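Local coordinates for nucleosome assembly protein (Plasmodium falciparum, PDB 5X7V) that probably acts as a histone chaperone of the nucleosome assembly protein family, binding histones and aiding chromatin assembly in the malaria parasite, at residues 111-116 with 123-128; 153-158 with 168-173. One frame throughout, in Å; residues are numbered along the deposited sequence.

Overall arrangement
Both contacts belong to the globular NAP-family part of the chain, apart from the long helix 2-45, and they follow one another in sequence: 111-116 with 123-128 closes before 153-158 with 168-173 opens. Interaction 1 is a surface contact that holds an outermost strand, 121-126, to strand 109-116 by backbone hydrogen bonds and a histidine-carboxylate bond. Interaction 2 is partly buried, lacks any hydrogen bond between its segments, and packs the loop carrying Trp155 on the lead-in to helix 172-180. Their centres lie 16 Å apart and their nearest atoms about 6 Å apart, without touching. Polar pairing thus marks the hairpin, apolar packing the loop-helix junction.

Interaction 1 of 2, residues 111-116 with 123-128; sequences VKHVTF and VVECTR
His113 and Glu125 face each other across two antiparallel strands and are joined twice, through the backbone and through their side chains. The backbone bonds run both ways, His113 N to Glu125 O at 3.1 Å and Glu125 N back to His113 O. Val124 N gives His113 O a second donor at 2.9 Å, in the more bent bond of the two, and both donors reach the oxygen from the same face of its carbonyl plane. The Glu125 side chain starts with CB against His113 CB at 3.6 Å. CG, turned beside its own backbone N (chi1 -68°), stays near the same His113 CB, and the extended chain carries CD up to the imidazole. At the tip OE2 accepts from His113 ND1 at 3.1 Å. That bond enters from above the carboxylate plane, the ring and carboxylate planes being 52° apart, while Val124 CB lies over one face of the ring. On the opposite face of the sheet the aliphatic part of Lys112 serves as packing surface: CG lies near Cys126 SG, and CE rests 3.7 Å from Val123 CG2. Lys112 NZ continues to the carbonyl oxygens of Trp160 and Thr162. Just past the end of strand 121-126, Thr127 OG1 accepts from Val111 N at 3.0 Å in a nearly straight bond (169°), and Thr127 N returns a bond to Val111 O. Two residues, Val124 and Glu125, thus stand opposite the single residue His113: a classic beta bulge in the hairpin that ends the four-stranded antiparallel sheet of this NAP-family domain.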
ATOM      1  N   VAL A 111       6.223  -8.371  22.968  1.00 53.97           N
ATOM      2  CA  VAL A 111       5.961  -7.157  22.197  1.00 57.00           C
ATOM      3  C   VAL A 111       7.072  -6.888  21.196  1.00 53.97           C
ATOM      4  O   VAL A 111       8.228  -7.215  21.416  1.00 53.97           O
ATOM      5  CB  VAL A 111       5.780  -5.899  23.097  1.00 53.97           C
ATOM      6  CG1 VAL A 111       4.527  -6.014  23.946  1.00 67.54           C
ATOM      7  CG2 VAL A 111       6.999  -5.694  23.974  1.00 68.68           C
ATOM      8  N   LYS A 112       6.703  -6.316  20.067  1.00 58.07           N
ATOM      9  CA  LYS A 112       7.691  -5.753  19.166  1.00 54.78           C
ATOM     10  C   LYS A 112       7.173  -4.433  18.619  1.00 53.26           C
ATOM     11  O   LYS A 112       6.134  -4.382  17.966  1.00 57.77           O
ATOM     12  CB  LYS A 112       8.025  -6.713  18.038  1.00 52.96           C
ATOM     13  CG  LYS A 112       9.203  -6.272  17.225  1.00 51.61           C
ATOM     14  CD  LYS A 112       9.504  -7.297  16.164  1.00 51.74           C
ATOM     15  CE  LYS A 112      10.749  -6.901  15.410  1.00 54.35           C
ATOM     16  NZ  LYS A 112      11.247  -7.972  14.528  1.00 53.33           N
ATOM     17  N   HIS A 113       7.905  -3.371  18.922  1.00 52.61           N
ATOM     18  CA  HIS A 113       7.543  -2.013  18.566  1.00 55.56           C
ATOM     19  C   HIS A 113       8.530  -1.544  17.493  1.00 53.35           C
ATOM     20  O   HIS A 113       9.740  -1.637  17.662  1.00 52.87           O
ATOM     21  CB  HIS A 113       7.553  -1.136  19.828  1.00 54.39           C
ATOM     22  CG  HIS A 113       7.243   0.306  19.592  1.00 55.07           C
ATOM     23  ND1 HIS A 113       7.125   1.219  20.620  1.00 58.51           N
ATOM     24  CD2 HIS A 113       7.045   1.002  18.447  1.00 63.61           C
ATOM     25  CE1 HIS A 113       6.862   2.412  20.117  1.00 58.84           C
ATOM     26  NE2 HIS A 113       6.812   2.307  18.798  1.00 58.44           N
ATOM     27  N   VAL A 114       7.993  -1.051  16.385  1.00 54.26           N
ATOM     28  CA  VAL A 114       8.775  -0.758  15.186  1.00 57.00           C
ATOM     29  C   VAL A 114       8.600   0.670  14.660  1.00 55.85           C
ATOM     30  O   VAL A 114       7.475   1.181  14.628  1.00 60.43           O
ATOM     31  CB  VAL A 114       8.385  -1.748  14.068  1.00 62.81           C
ATOM     32  CG1 VAL A 114       9.070  -1.405  12.773  1.00 54.62           C
ATOM     33  CG2 VAL A 114       8.680  -3.171  14.510  1.00 55.75           C
ATOM     34  N   THR A 115       9.690   1.312  14.237  1.00 53.97           N
ATOM     35  CA  THR A 115       9.552   2.558  13.485  1.00 57.77           C
ATOM     36  C   THR A 115      10.242   2.462  12.148  1.00 54.24           C
ATOM     37  O   THR A 115      10.820   1.436  11.819  1.00 54.68           O
ATOM     38  CB  THR A 115      10.127   3.782  14.227  1.00 62.76           C
ATOM     39  OG1 THR A 115      11.536   3.614  14.412  1.00 67.54           O
ATOM     40  CG2 THR A 115       9.445   3.956  15.573  1.00 67.54           C
ATOM     41  N   PHE A 116      10.151   3.550  11.385  1.00 62.17           N
ATOM     42  CA  PHE A 116      10.858   3.733  10.106  1.00 62.77           C
ATOM     43  C   PHE A 116      11.474   5.138  10.040  1.00 70.30           C
ATOM     44  O   PHE A 116      10.908   6.104  10.592  1.00 72.70           O
ATOM     45  CB  PHE A 116       9.915   3.515   8.908  1.00 58.63           C
ATOM     46  CG  PHE A 116       9.264   2.167   8.889  1.00 58.67           C
ATOM     47  CD1 PHE A 116       9.814   1.128   8.163  1.00 61.36           C
ATOM     48  CD2 PHE A 116       8.109   1.923   9.616  1.00 56.88           C
ATOM     49  CE1 PHE A 116       9.214  -0.136   8.158  1.00 63.73           C
ATOM     50  CE2 PHE A 116       7.517   0.659   9.619  1.00 54.45           C
ATOM     51  CZ  PHE A 116       8.061  -0.362   8.890  1.00 56.64           C
ATOM     52  N   VAL A 123      13.817  -1.369  14.874  1.00 60.43           N
ATOM     53  CA  VAL A 123      13.105  -1.974  15.997  1.00 58.44           C
ATOM     54  C   VAL A 123      13.430  -1.259  17.320  1.00 58.57           C
ATOM     55  O   VAL A 123      14.543  -1.333  17.842  1.00 56.28           O
ATOM     56  CB  VAL A 123      13.429  -3.485  16.128  1.00 56.90           C
ATOM     57  CG1 VAL A 123      12.613  -4.117  17.263  1.00 54.79           C
ATOM     58  CG2 VAL A 123      13.174  -4.193  14.809  1.00 55.56           C
ATOM     59  N   VAL A 124      12.426  -0.573  17.848  1.00 59.17           N
ATOM     60  CA  VAL A 124      12.527   0.232  19.062  1.00 58.38           C
ATOM     61  C   VAL A 124      12.376  -0.626  20.326  1.00 62.50           C
ATOM     62  O   VAL A 124      13.043  -0.390  21.334  1.00 55.32           O
ATOM     63  CB  VAL A 124      11.442   1.337  19.055  1.00 55.52           C
ATOM     64  CG1 VAL A 124      11.418   2.111  20.362  1.00 56.83           C
ATOM     65  CG2 VAL A 124      11.665   2.241  17.882  1.00 57.76           C
ATOM     66  N   GLU A 125      11.491  -1.615  20.272  1.00 53.18           N
ATOM     67  CA  GLU A 125      11.299  -2.508  21.406  1.00 55.88           C
ATOM     68  C   GLU A 125      11.213  -3.960  20.956  1.00 55.20           C
ATOM     69  O   GLU A 125      10.732  -4.248  19.861  1.00 53.81           O
ATOM     70  CB  GLU A 125      10.039  -2.109  22.188  1.00 68.03           C
ATOM     71  CG  GLU A 125      10.182  -0.741  22.921  1.00 82.43           C
ATOM     72  CD  GLU A 125       8.928  -0.295  23.691  1.00 94.11           C
ATOM     73  OE1 GLU A 125       8.471  -1.056  24.577  1.00101.67           O
ATOM     74  OE2 GLU A 125       8.424   0.827  23.426  1.00 95.10           O
ATOM     75  N   CYS A 126      11.705  -4.879  21.782  1.00 59.20           N
ATOM     76  CA  CYS A 126      11.461  -6.300  21.516  1.00 56.62           C
ATOM     77  C   CYS A 126      11.677  -7.235  22.694  1.00 52.02           C
ATOM     78  O   CYS A 126      12.708  -7.212  23.338  1.00 67.23           O
ATOM     79  CB  CYS A 126      12.317  -6.790  20.370  1.00 53.19           C
ATOM     80  SG  CYS A 126      11.551  -8.229  19.722  1.00 52.01           S
ATOM     81  N   THR A 127      10.696  -8.077  22.957  1.00 51.96           N
ATOM     82  CA  THR A 127      10.802  -8.997  24.065  1.00 53.68           C
ATOM     83  C   THR A 127      11.823 -10.087  23.778  1.00 53.26           C
ATOM     84  O   THR A 127      11.794 -10.714  22.732  1.00 53.12           O
ATOM     85  CB  THR A 127       9.438  -9.632  24.397  1.00 53.20           C
ATOM     86  OG1 THR A 127       8.539  -8.623  24.887  1.00 52.53           O
ATOM     87  CG2 THR A 127       9.602 -10.719  25.451  1.00 54.03           C
ATOM     88  N   ARG A 128      12.620 -10.393  24.785  1.00 57.11           N
ATOM     89  CA  ARG A 128      13.571 -11.467  24.695  1.00 59.15           C
ATOM     90  C   ARG A 128      12.829 -12.676  25.204  1.00 53.22           C
ATOM     91  O   ARG A 128      12.451 -12.726  26.351  1.00 51.88           O
ATOM     92  CB  ARG A 128      14.749 -11.186  25.606  1.00 57.84           C
ATOM     93  CG  ARG A 128      16.115 -11.416  24.998  1.00 62.52           C
ATOM     94  CD  ARG A 128      17.175 -10.604  25.714  1.00 69.56           C
ATOM     95  NE  ARG A 128      17.991  -9.843  24.777  1.00 75.56           N
TER

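Interaction 2 of 2, residues 153-158 with 168-173; sequences PKWSIF and DKPDVG
Trp155 lies against Pro170 in a proline-tryptophan CH-pi contact, where a loop of the NAP-family domain packs on the segment leading into helix 172-180. Pro170 CD sits over one face of the indole, 4.0 Å from the centroid of the six-membered ring and only 13° off its normal. The pyrrolidine and the indole come from opposite directions, and Pro170 CB and CG also lie against the benzo ring, CG 3.5 Å from Trp155 CZ2. The other face of the indole is approached near its rim by Ile157 N, from the tryptophan's own segment. With Trp155 CG between its backbone N and carbonyl carbon (chi1 62°), the indole is folded back beside its following residues.

No hydrogen bond joins the two segments; each makes its polar contacts with other residues. Asp69 takes bonds from Ser156 OG and Ile157 N, which holds the turn after the tryptophan to helix 68-73. Asp171 stands at the N-cap of helix 172-180, where its OD1 accepts a weak bond from Glu174 N.

Further apolar contacts lie beside this CH-pi contact. Lys169 lends its aliphatic chain, CG 3.7 Å from Trp155 CE3, before the chain bends at chi3; its NZ goes on to a long, weak ion pair with Glu159. From the first turn of helix 172-180, Val172 CG2 makes both of the closer contacts of its side chain: it meets Trp155 CH2 in the ring plane at 3.5 Å and touches Ile157 CG1 at 3.8 Å.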
ATOM      1  N   PRO A 153      12.047 -26.983   3.384  1.00 81.35           N
ATOM      2  CA  PRO A 153      12.567 -25.696   3.871  1.00 67.74           C
ATOM      3  C   PRO A 153      11.654 -25.104   4.944  1.00 81.09           C
ATOM      4  O   PRO A 153      10.423 -25.146   4.767  1.00 91.85           O
ATOM      5  CB  PRO A 153      12.568 -24.809   2.608  1.00 71.79           C
ATOM      6  CG  PRO A 153      11.604 -25.547   1.579  1.00 73.81           C
ATOM      7  CD  PRO A 153      11.083 -26.806   2.277  1.00 72.94           C
ATOM      8  N   LYS A 154      12.215 -24.583   6.039  1.00 71.42           N
ATOM      9  CA  LYS A 154      11.388 -23.925   7.062  1.00 66.87           C
ATOM     10  C   LYS A 154      12.154 -23.059   8.069  1.00 75.48           C
ATOM     11  O   LYS A 154      13.372 -23.196   8.255  1.00 82.24           O
ATOM     12  CB  LYS A 154      10.544 -24.964   7.838  1.00 72.56           C
ATOM     13  CG  LYS A 154       9.445 -25.689   7.048  1.00 66.83           C
ATOM     14  CD  LYS A 154       8.735 -26.677   7.932  1.00 59.19           C
ATOM     15  CE  LYS A 154       7.623 -27.387   7.162  1.00 66.20           C
ATOM     16  NZ  LYS A 154       6.915 -28.398   8.020  1.00 69.67           N
ATOM     17  N   TRP A 155      11.404 -22.177   8.728  1.00 59.77           N
ATOM     18  CA  TRP A 155      11.923 -21.264   9.743  1.00 56.04           C
ATOM     19  C   TRP A 155      10.928 -21.261  10.877  1.00 59.17           C
ATOM     20  O   TRP A 155       9.847 -21.848  10.737  1.00 64.19           O
ATOM     21  CB  TRP A 155      12.071 -19.857   9.180  1.00 64.54           C
ATOM     22  CG  TRP A 155      10.737 -19.299   8.739  1.00 63.95           C
ATOM     23  CD1 TRP A 155       9.876 -19.857   7.834  1.00 64.51           C
ATOM     24  CD2 TRP A 155      10.110 -18.096   9.193  1.00 61.90           C
ATOM     25  NE1 TRP A 155       8.763 -19.074   7.692  1.00 67.50           N
ATOM     26  CE2 TRP A 155       8.879 -17.983   8.515  1.00 59.23           C
ATOM     27  CE3 TRP A 155      10.469 -17.099  10.107  1.00 60.47           C
ATOM     28  CZ2 TRP A 155       8.002 -16.924   8.719  1.00 59.82           C
ATOM     29  CZ3 TRP A 155       9.603 -16.036  10.305  1.00 59.65           C
ATOM     30  CH2 TRP A 155       8.379 -15.959   9.615  1.00 60.53           C
ATOM     31  N   SER A 156      11.249 -20.583  11.975  1.00 54.56           N
ATOM     32  CA  SER A 156      10.281 -20.426  13.070  1.00 53.86           C
ATOM     33  C   SER A 156       9.734 -18.998  13.166  1.00 55.48           C
ATOM     34  O   SER A 156      10.492 -18.037  13.263  1.00 56.36           O
ATOM     35  CB  SER A 156      10.918 -20.816  14.395  1.00 58.20           C
ATOM     36  OG  SER A 156      10.053 -20.573  15.481  1.00 54.63           O
ATOM     37  N   ILE A 157       8.413 -18.860  13.145  1.00 55.02           N
ATOM     38  CA  ILE A 157       7.765 -17.555  13.273  1.00 54.36           C
ATOM     39  C   ILE A 157       8.296 -16.737  14.451  1.00 53.36           C
ATOM     40  O   ILE A 157       8.357 -15.519  14.385  1.00 54.41           O
ATOM     41  CB  ILE A 157       6.238 -17.708  13.419  1.00 53.80           C
ATOM     42  CG1 ILE A 157       5.534 -16.373  13.179  1.00 56.23           C
ATOM     43  CG2 ILE A 157       5.871 -18.301  14.771  1.00 49.82           C
ATOM     44  CD1 ILE A 157       4.065 -16.512  12.798  1.00 53.53           C
ATOM     45  N   PHE A 158       8.714 -17.410  15.512  1.00 53.05           N
ATOM     46  CA  PHE A 158       9.213 -16.740  16.688  1.00 49.82           C
ATOM     47  C   PHE A 158      10.604 -16.190  16.474  1.00 52.81           C
ATOM     48  O   PHE A 158      11.117 -15.494  17.344  1.00 54.03           O
ATOM     49  CB  PHE A 158       9.213 -17.676  17.877  1.00 51.28           C
ATOM     50  CG  PHE A 158       7.853 -18.065  18.315  1.00 49.82           C
ATOM     51  CD1 PHE A 158       7.065 -17.167  19.000  1.00 53.45           C
ATOM     52  CD2 PHE A 158       7.354 -19.329  18.048  1.00 55.12           C
ATOM     53  CE1 PHE A 158       5.809 -17.502  19.396  1.00 49.82           C
ATOM     54  CE2 PHE A 158       6.103 -19.673  18.451  1.00 49.82           C
ATOM     55  CZ  PHE A 158       5.327 -18.746  19.131  1.00 54.90           C
ATOM     56  N   ASP A 168      15.657 -12.074   3.801  1.00 77.66           N
ATOM     57  CA  ASP A 168      15.015 -13.229   3.137  1.00 77.65           C
ATOM     58  C   ASP A 168      14.216 -14.076   4.131  1.00 73.89           C
ATOM     59  O   ASP A 168      14.112 -15.300   3.999  1.00 74.74           O
ATOM     60  CB  ASP A 168      16.064 -14.069   2.382  1.00 67.97           C
ATOM     61  CG  ASP A 168      16.695 -13.291   1.203  1.00 91.83           C
ATOM     62  OD1 ASP A 168      16.122 -12.245   0.782  1.00 89.27           O
ATOM     63  OD2 ASP A 168      17.760 -13.723   0.703  1.00 96.04           O
ATOM     64  N   LYS A 169      13.647 -13.387   5.122  1.00 72.26           N
ATOM     65  CA  LYS A 169      12.854 -14.015   6.172  1.00 74.98           C
ATOM     66  C   LYS A 169      11.632 -13.150   6.477  1.00 61.56           C
ATOM     67  O   LYS A 169      11.779 -12.005   6.916  1.00 56.68           O
ATOM     68  CB  LYS A 169      13.708 -14.230   7.427  1.00 76.90           C
ATOM     69  CG  LYS A 169      13.049 -15.004   8.555  1.00 69.97           C
ATOM     70  CD  LYS A 169      13.785 -14.713   9.854  1.00 85.84           C
ATOM     71  CE  LYS A 169      15.269 -15.004   9.667  1.00104.84           C
ATOM     72  NZ  LYS A 169      16.067 -14.889  10.916  1.00117.59           N
ATOM     73  N   PRO A 170      10.426 -13.714   6.250  1.00 60.91           N
ATOM     74  CA  PRO A 170       9.107 -13.064   6.255  1.00 63.02           C
ATOM     75  C   PRO A 170       8.866 -12.050   7.375  1.00 56.04           C
ATOM     76  O   PRO A 170       8.958 -12.364   8.556  1.00 54.11           O
ATOM     77  CB  PRO A 170       8.149 -14.249   6.399  1.00 56.18           C
ATOM     78  CG  PRO A 170       8.836 -15.347   5.712  1.00 56.80           C
ATOM     79  CD  PRO A 170      10.300 -15.164   6.010  1.00 63.50           C
ATOM     80  N   ASP A 171       8.554 -10.826   6.968  1.00 58.29           N
ATOM     81  CA  ASP A 171       8.129  -9.783   7.888  1.00 59.13           C
ATOM     82  C   ASP A 171       6.727 -10.070   8.452  1.00 55.54           C
ATOM     83  O   ASP A 171       5.715  -9.650   7.875  1.00 53.55           O
ATOM     84  CB  ASP A 171       8.145  -8.437   7.174  1.00 61.31           C
ATOM     85  CG  ASP A 171       8.291  -7.281   8.129  1.00 66.95           C
ATOM     86  OD1 ASP A 171       7.965  -7.463   9.327  1.00 61.74           O
ATOM     87  OD2 ASP A 171       8.747  -6.200   7.678  1.00 72.99           O
ATOM     88  N   VAL A 172       6.688 -10.799   9.570  1.00 57.12           N
ATOM     89  CA  VAL A 172       5.435 -11.208  10.216  1.00 57.94           C
ATOM     90  C   VAL A 172       4.671  -9.971  10.652  1.00 54.10           C
ATOM     91  O   VAL A 172       3.443  -9.931  10.593  1.00 54.10           O
ATOM     92  CB  VAL A 172       5.676 -12.140  11.437  1.00 54.10           C
ATOM     93  CG1 VAL A 172       4.367 -12.478  12.126  1.00 69.97           C
ATOM     94  CG2 VAL A 172       6.374 -13.407  11.004  1.00 69.97           C
ATOM     95  N   GLY A 173       5.421  -8.954  11.059  1.00 53.86           N
ATOM     96  CA  GLY A 173       4.857  -7.651  11.352  1.00 54.91           C
ATOM     97  C   GLY A 173       4.094  -7.042  10.197  1.00 55.06           C
ATOM     98  O   GLY A 173       2.937  -6.664  10.350  1.00 57.55           O
TER